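Local structure of betaine aldehyde dehydrogenase (Staphylococcus aureus subsp. aureus COL, 4QTO) at residues P285-D290 / Q429-L434; F294-D299 / A445-D450; D327-A332 / V420-F425. The protein catalyses the NAD-dependent oxidation of betaine aldehyde to glycine betaine, as a member of the aldehyde dehydrogenase family. One frame throughout, in Å; residues are numbered along the deposited sequence.

Interaction 1. Residues P285-D290 / Q429-L434; sequences PNIIFD and QEAIQL
I287 and F289 both point a carbon at the methyl group of A431. The gamma methyl of I287 makes the closer approach, with CG2 4.0 Å from A431 CB. The far end of the F289 ring adds a looser contact, CZ lying 4.4 Å from A431 CB. No hydrogen bond crosses between the two segments, so the contact is purely apolar.

The torsions explain who touches. A chi1 of -59° sets I287 CG1 beside the backbone N, which leaves CG2 anti to that N and facing A431. The short branch is thus the one presented to the helix. The CB of F289 does not itself head for the helix, but the ring carries CZ towards A431. A431 is small, and the backbones come fairly close: CA of I287 and CA of A431 are 7.1 Å apart.

Behind A431 the helix is regular. L434 N bonds to E430 O at 2.9 Å. Near its start, E430 N is held by T427 OG1, and E430 OE1 returns to E426 N. The F289 ring is steadied by an edge-to-face stack with F425.

Helix 428-436 lies in the connection from strand 419-425 to the parallel strand 443-447, a beta-alpha-beta crossover. On its way it passes over strand 285-288, which lies beside strand 443-447 in the sheet. Helix 451-460 is its neighbour on this face: F289 and I432 both touch V457. L434 reaches L320 of strand 318-322.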
# COMPACT_ATOMS: atom_id res chain seq x y z
N PRO A 285 24.00 -8.57 18.59
CA PRO A 285 25.26 -7.86 18.57
C PRO A 285 25.15 -6.37 18.87
O PRO A 285 24.23 -5.71 18.39
CB PRO A 285 25.76 -8.09 17.16
CG PRO A 285 24.52 -8.15 16.33
CD PRO A 285 23.52 -8.84 17.22
N ASN A 286 26.15 -5.83 19.57
CA ASN A 286 26.26 -4.39 19.83
C ASN A 286 27.64 -4.05 19.27
O ASN A 286 28.67 -4.37 19.88
CB ASN A 286 26.15 -4.13 21.32
CG ASN A 286 26.12 -2.67 21.64
OD1 ASN A 286 26.35 -1.83 20.76
ND2 ASN A 286 25.85 -2.34 22.89
N ILE A 287 27.67 -3.47 18.07
CA ILE A 287 28.90 -3.23 17.34
C ILE A 287 29.38 -1.79 17.56
O ILE A 287 28.69 -0.84 17.20
CB ILE A 287 28.66 -3.46 15.83
CG1 ILE A 287 28.16 -4.89 15.58
CG2 ILE A 287 29.90 -3.18 15.02
CD1 ILE A 287 27.67 -5.13 14.18
N ILE A 288 30.58 -1.67 18.11
CA ILE A 288 31.14 -0.37 18.48
C ILE A 288 32.43 -0.10 17.71
O ILE A 288 33.44 -0.78 17.90
CB ILE A 288 31.37 -0.34 19.99
CG1 ILE A 288 30.07 -0.67 20.76
CG2 ILE A 288 31.96 1.00 20.41
CD1 ILE A 288 30.30 -0.88 22.23
N PHE A 289 32.38 0.87 16.82
CA PHE A 289 33.55 1.28 16.04
C PHE A 289 34.42 2.26 16.79
O PHE A 289 33.96 2.93 17.74
CB PHE A 289 33.11 1.88 14.72
CG PHE A 289 32.67 0.86 13.71
CD1 PHE A 289 33.61 0.28 12.87
CD2 PHE A 289 31.36 0.47 13.60
CE1 PHE A 289 33.24 -0.67 11.94
CE2 PHE A 289 30.97 -0.48 12.66
CZ PHE A 289 31.93 -1.05 11.82
N ASP A 290 35.67 2.40 16.34
CA ASP A 290 36.60 3.32 17.00
C ASP A 290 36.22 4.79 16.83
O ASP A 290 36.77 5.64 17.52
CB ASP A 290 38.08 2.99 16.72
CG ASP A 290 38.51 3.20 15.31
OD1 ASP A 290 37.85 3.97 14.56
OD2 ASP A 290 39.58 2.62 14.96
N GLN A 429 34.27 -5.26 7.67
CA GLN A 429 33.93 -6.57 7.11
C GLN A 429 33.94 -7.66 8.18
O GLN A 429 33.04 -8.51 8.23
CB GLN A 429 34.88 -6.93 5.96
CG GLN A 429 34.74 -6.02 4.73
CD GLN A 429 35.27 -4.58 4.87
OE1 GLN A 429 36.14 -4.24 5.72
NE2 GLN A 429 34.78 -3.71 3.97
N GLU A 430 34.94 -7.63 9.05
CA GLU A 430 35.02 -8.61 10.15
C GLU A 430 33.88 -8.42 11.16
O GLU A 430 33.30 -9.39 11.65
CB GLU A 430 36.37 -8.57 10.86
CG GLU A 430 36.48 -9.72 11.84
CD GLU A 430 37.83 -9.85 12.56
OE1 GLU A 430 38.59 -8.87 12.66
OE2 GLU A 430 38.09 -10.96 13.02
N ALA A 431 33.51 -7.17 11.46
CA ALA A 431 32.39 -6.88 12.37
C ALA A 431 31.10 -7.55 11.86
O ALA A 431 30.36 -8.19 12.60
CB ALA A 431 32.17 -5.38 12.53
N ILE A 432 30.84 -7.35 10.57
CA ILE A 432 29.67 -7.95 9.94
C ILE A 432 29.72 -9.49 9.97
O ILE A 432 28.72 -10.15 10.31
CB ILE A 432 29.53 -7.45 8.48
CG1 ILE A 432 29.22 -5.94 8.47
CG2 ILE A 432 28.48 -8.27 7.76
CD1 ILE A 432 29.50 -5.31 7.12
N GLN A 433 30.87 -10.06 9.62
CA GLN A 433 31.03 -11.52 9.61
C GLN A 433 30.79 -12.13 10.99
O GLN A 433 30.06 -13.11 11.12
CB GLN A 433 32.41 -11.91 9.09
CG GLN A 433 32.61 -11.65 7.61
CD GLN A 433 34.02 -11.95 7.14
OE1 GLN A 433 34.84 -12.49 7.89
NE2 GLN A 433 34.31 -11.57 5.89
N LEU A 434 31.37 -11.52 12.02
CA LEU A 434 31.18 -12.01 13.39
C LEU A 434 29.74 -11.83 13.86
O LEU A 434 29.14 -12.74 14.42
CB LEU A 434 32.12 -11.29 14.35
CG LEU A 434 33.59 -11.67 14.21
CD1 LEU A 434 34.42 -10.77 15.11
CD2 LEU A 434 33.78 -13.14 14.60

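Interaction 2. Residues F294-D299 / A445-D450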
# COMPACT_ATOMS: atom_id res chain seq x y z
N PHE A 294 32.32 7.66 22.27
CA PHE A 294 32.75 6.64 23.22
C PHE A 294 31.92 6.56 24.49
O PHE A 294 31.49 5.46 24.87
CB PHE A 294 34.25 6.83 23.55
CG PHE A 294 34.78 5.77 24.45
CD1 PHE A 294 35.14 4.53 23.95
CD2 PHE A 294 34.85 6.00 25.80
CE1 PHE A 294 35.63 3.53 24.80
CE2 PHE A 294 35.35 5.02 26.65
CZ PHE A 294 35.72 3.79 26.15
N GLU A 295 31.66 7.70 25.12
CA GLU A 295 30.84 7.64 26.34
C GLU A 295 29.41 7.21 26.05
O GLU A 295 28.79 6.54 26.88
CB GLU A 295 30.93 8.91 27.16
CG GLU A 295 32.34 9.10 27.81
CD GLU A 295 32.83 7.98 28.78
OE1 GLU A 295 34.06 7.95 29.08
OE2 GLU A 295 32.05 7.10 29.26
N LEU A 296 28.89 7.54 24.87
CA LEU A 296 27.57 7.04 24.48
C LEU A 296 27.60 5.51 24.35
O LEU A 296 26.67 4.82 24.80
CB LEU A 296 27.15 7.66 23.13
CG LEU A 296 25.82 7.14 22.58
CD1 LEU A 296 24.63 7.62 23.37
CD2 LEU A 296 25.68 7.56 21.12
N ALA A 297 28.66 4.99 23.72
CA ALA A 297 28.78 3.55 23.48
C ALA A 297 28.90 2.79 24.78
O ALA A 297 28.34 1.68 24.90
CB ALA A 297 29.95 3.25 22.57
N VAL A 298 29.62 3.36 25.76
CA VAL A 298 29.72 2.73 27.07
C VAL A 298 28.35 2.73 27.78
O VAL A 298 27.89 1.69 28.27
CB VAL A 298 30.76 3.41 27.96
CG1 VAL A 298 30.74 2.84 29.36
CG2 VAL A 298 32.14 3.25 27.35
N ASP A 299 27.67 3.88 27.77
CA ASP A 299 26.34 3.99 28.36
C ASP A 299 25.38 2.95 27.76
O ASP A 299 24.67 2.24 28.47
CB ASP A 299 25.78 5.40 28.11
CG ASP A 299 24.37 5.61 28.64
OD1 ASP A 299 24.21 5.88 29.84
OD2 ASP A 299 23.43 5.61 27.81
N ALA A 445 22.84 -3.43 17.18
CA ALA A 445 23.15 -2.01 17.04
C ALA A 445 24.51 -1.80 16.41
O ALA A 445 25.42 -2.65 16.50
CB ALA A 445 23.17 -1.35 18.40
N VAL A 446 24.65 -0.62 15.81
CA VAL A 446 25.92 -0.15 15.28
C VAL A 446 26.15 1.25 15.81
O VAL A 446 25.30 2.14 15.64
CB VAL A 446 25.95 -0.08 13.73
CG1 VAL A 446 27.37 0.27 13.31
CG2 VAL A 446 25.48 -1.39 13.12
N PHE A 447 27.29 1.45 16.48
CA PHE A 447 27.70 2.76 17.02
C PHE A 447 28.88 3.30 16.22
O PHE A 447 29.97 2.66 16.16
CB PHE A 447 28.05 2.67 18.51
CG PHE A 447 26.85 2.57 19.38
CD1 PHE A 447 26.22 1.36 19.60
CD2 PHE A 447 26.28 3.71 19.93
CE1 PHE A 447 25.06 1.28 20.37
CE2 PHE A 447 25.11 3.64 20.68
CZ PHE A 447 24.50 2.43 20.90
N SER A 448 28.67 4.45 15.60
CA SER A 448 29.70 5.16 14.86
C SER A 448 29.22 6.56 14.52
O SER A 448 28.05 6.70 14.18
CB SER A 448 29.97 4.46 13.52
OG SER A 448 30.92 5.20 12.75
N LYS A 449 30.09 7.56 14.61
CA LYS A 449 29.71 8.91 14.20
C LYS A 449 29.64 8.99 12.67
O LYS A 449 29.09 9.96 12.15
CB LYS A 449 30.67 9.96 14.75
CG LYS A 449 30.52 10.13 16.25
CD LYS A 449 31.49 11.07 16.94
CE LYS A 449 32.88 10.47 17.09
NZ LYS A 449 33.77 11.30 17.96
N ASP A 450 30.22 8.01 11.97
CA ASP A 450 30.20 7.94 10.53
C ASP A 450 28.87 7.25 10.16
O ASP A 450 28.79 6.03 10.10
CB ASP A 450 31.40 7.14 10.02
CG ASP A 450 31.49 7.03 8.48
OD1 ASP A 450 30.49 7.30 7.76
OD2 ASP A 450 32.57 6.60 8.03
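Apolar contact comes first: L296 and F447 meet at about a right angle. L296 CD2 comes to the edge of the phenyl ring, near its plane, 4.0 Å from F447 CE2. L296 CG lies equally far from that same ring carbon. With L296 CG anti to the backbone N (chi1 176°), the branch reaches across to the ring. A297 adds main-chain contact, its CA 4.3 Å from F447 CD2.

No hydrogen bond links the two segments. The polar groups work beside the contact. S448 OG accepts from D450 N at 3.0 Å, an ST turn just past the strand, and also bonds to D291 OD1. D450 is the N-cap of helix 451-460, with OD1 capping K453 N. On the other segment, D299 uses both carboxylate oxygens to take the backbone N atoms of V515 and N516 of the second subunit. L296 packs on P512 of that same subunit.

Helix 294-306 thus lies between the sheet and another copy of the protein. F447 joins it to strand 443-447, A297 also rests on I288 of strand 285-288, and helix 323-337 packs against it, touched by F294 and V298.

Interaction 3. Residues D327-A332 / V420-F425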
# COMPACT_ATOMS: atom_id res chain seq x y z
N ASP A 327 40.73 -2.38 24.45
CA ASP A 327 41.23 -2.27 25.82
C ASP A 327 40.59 -1.09 26.59
O ASP A 327 40.18 -1.23 27.73
CB ASP A 327 42.74 -2.20 25.82
CG ASP A 327 43.38 -3.48 25.34
OD1 ASP A 327 42.73 -4.55 25.42
OD2 ASP A 327 44.55 -3.44 24.94
N LYS A 328 40.52 0.08 25.94
CA LYS A 328 39.89 1.28 26.51
C LYS A 328 38.43 0.97 26.86
O LYS A 328 37.93 1.31 27.96
CB LYS A 328 39.95 2.39 25.45
CG LYS A 328 39.33 3.72 25.81
CD LYS A 328 39.24 4.65 24.63
CE LYS A 328 38.66 5.98 25.05
NZ LYS A 328 38.59 6.95 23.92
N PHE A 329 37.74 0.34 25.93
CA PHE A 329 36.34 -0.01 26.12
C PHE A 329 36.12 -1.01 27.27
O PHE A 329 35.25 -0.77 28.15
CB PHE A 329 35.72 -0.55 24.85
CG PHE A 329 34.30 -1.00 25.05
CD1 PHE A 329 33.26 -0.07 25.04
CD2 PHE A 329 34.02 -2.33 25.31
CE1 PHE A 329 31.96 -0.46 25.30
CE2 PHE A 329 32.71 -2.74 25.53
CZ PHE A 329 31.70 -1.80 25.51
N GLU A 330 36.88 -2.09 27.29
CA GLU A 330 36.72 -3.09 28.34
C GLU A 330 36.95 -2.46 29.71
O GLU A 330 36.17 -2.67 30.65
CB GLU A 330 37.66 -4.28 28.16
CG GLU A 330 37.27 -5.18 27.01
CD GLU A 330 38.23 -6.33 26.75
OE1 GLU A 330 39.21 -6.49 27.51
OE2 GLU A 330 37.99 -7.06 25.78
N GLN A 331 37.99 -1.65 29.84
CA GLN A 331 38.24 -1.01 31.11
C GLN A 331 37.10 -0.11 31.55
O GLN A 331 36.69 -0.11 32.72
CB GLN A 331 39.56 -0.25 31.09
CG GLN A 331 39.86 0.20 32.50
CD GLN A 331 39.95 -1.03 33.44
OE1 GLN A 331 40.81 -1.87 33.22
NE2 GLN A 331 39.02 -1.18 34.43
N ALA A 332 36.58 0.69 30.62
CA ALA A 332 35.50 1.61 30.94
C ALA A 332 34.21 0.88 31.32
O ALA A 332 33.53 1.25 32.28
CB ALA A 332 35.24 2.55 29.78
N VAL A 420 27.35 -10.08 29.53
CA VAL A 420 27.77 -9.73 28.17
C VAL A 420 29.13 -10.35 27.89
O VAL A 420 29.92 -10.58 28.81
CB VAL A 420 27.87 -8.21 27.92
CG1 VAL A 420 26.55 -7.53 28.29
CG2 VAL A 420 29.00 -7.56 28.70
N THR A 421 29.39 -10.66 26.62
CA THR A 421 30.71 -11.10 26.16
C THR A 421 31.27 -9.95 25.33
O THR A 421 30.49 -9.15 24.77
CB THR A 421 30.66 -12.37 25.26
OG1 THR A 421 29.73 -12.18 24.18
CG2 THR A 421 30.26 -13.57 26.06
N VAL A 422 32.58 -9.87 25.22
CA VAL A 422 33.25 -8.85 24.44
C VAL A 422 34.23 -9.52 23.48
O VAL A 422 35.14 -10.25 23.93
CB VAL A 422 34.02 -7.83 25.32
CG1 VAL A 422 34.59 -6.71 24.46
CG2 VAL A 422 33.08 -7.21 26.38
N GLU A 423 34.08 -9.25 22.19
CA GLU A 423 34.97 -9.75 21.15
C GLU A 423 35.49 -8.56 20.39
O GLU A 423 34.77 -7.57 20.22
CB GLU A 423 34.22 -10.61 20.12
CG GLU A 423 33.81 -11.99 20.59
CD GLU A 423 32.69 -12.53 19.72
OE1 GLU A 423 32.96 -13.23 18.73
OE2 GLU A 423 31.54 -12.12 19.96
N GLY A 424 36.71 -8.68 19.89
CA GLY A 424 37.26 -7.61 19.08
C GLY A 424 37.10 -7.89 17.59
O GLY A 424 36.97 -9.06 17.17
N PHE A 425 37.11 -6.83 16.78
CA PHE A 425 37.11 -6.97 15.32
C PHE A 425 38.07 -5.95 14.73
O PHE A 425 38.26 -4.86 15.28
CB PHE A 425 35.74 -6.84 14.69
CG PHE A 425 35.13 -5.47 14.82
CD1 PHE A 425 35.43 -4.48 13.88
CD2 PHE A 425 34.24 -5.17 15.84
CE1 PHE A 425 34.86 -3.22 13.98
CE2 PHE A 425 33.66 -3.92 15.93
CZ PHE A 425 33.97 -2.95 15.00
O HOH W 1 37.57 -9.56 25.16
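E330 and F329 of helix 323-337 pack against V422 of strand 419-425. This is helix-on-sheet packing in the alpha/beta fold that carries the seven-stranded mixed sheet of this aldehyde dehydrogenase. V422 CG1 is the shared target. It stands anti to the backbone N (chi1 -175°), and its methyl meets both helix residues.

E330 touches with its length as well as its end. Its CB does not aim at the strand, but the chain is extended beyond CG (chi2 177°) and carries the carboxylate there. E330 CG lies 4.0 Å from V422 CG1. The carboxylate comes nearer still, with E330 OE2 3.7 Å from V422 CG1. The two side chains cross obliquely. The V422 methyl packs beside a charged side chain; E330 OE2 forms a salt bridge with K326 NZ, one turn earlier in the helix, and also binds a water.

F329 approaches differently. V422 CG1 sits at the ring edge, near its plane, 4.5 Å from F329 CD2, so this is a looser contact. The ring goes deeper towards the sheet, where it touches I288 and I319, and it also meets A301 of helix 294-306. On the strand, V422 has V321 and V400 of the two neighbouring strands at its sides. E423 turns the other way and makes a salt bridge to R318 NE.

The backbones stay apart, with CA of E330 and CA of V422 separated by 7.8 Å, and no direct hydrogen bond joins the segments. The water takes that role. It is 2.6 Å from E330 OE2 and 2.8 Å from V422 O, bridging the carboxylate to the strand backbone.

How the interactions relate
The three contacts form one compact cluster, with centres about 12 to 13 Å apart, around the same seven-stranded sheet. Interactions 2 and 3 place helices 294-306 and 323-337 on one face. Interaction 1 places helix 428-436 on the opposite face. Along the chain the first segments come in the order 285-290, 294-299, 327-332, then 420-425, 429-434 and 445-450. Interactions 1 and 2 alternate, and interaction 3 lies within both. Strands 285-288 and 443-447 pair directly, I287 O lying 2.8 Å from F447 N. C313, modified in this entry, lies in the chain between 294-299 and 327-332. The contacts hold helices on both faces of the sheet in what is probably the family's catalytic domain.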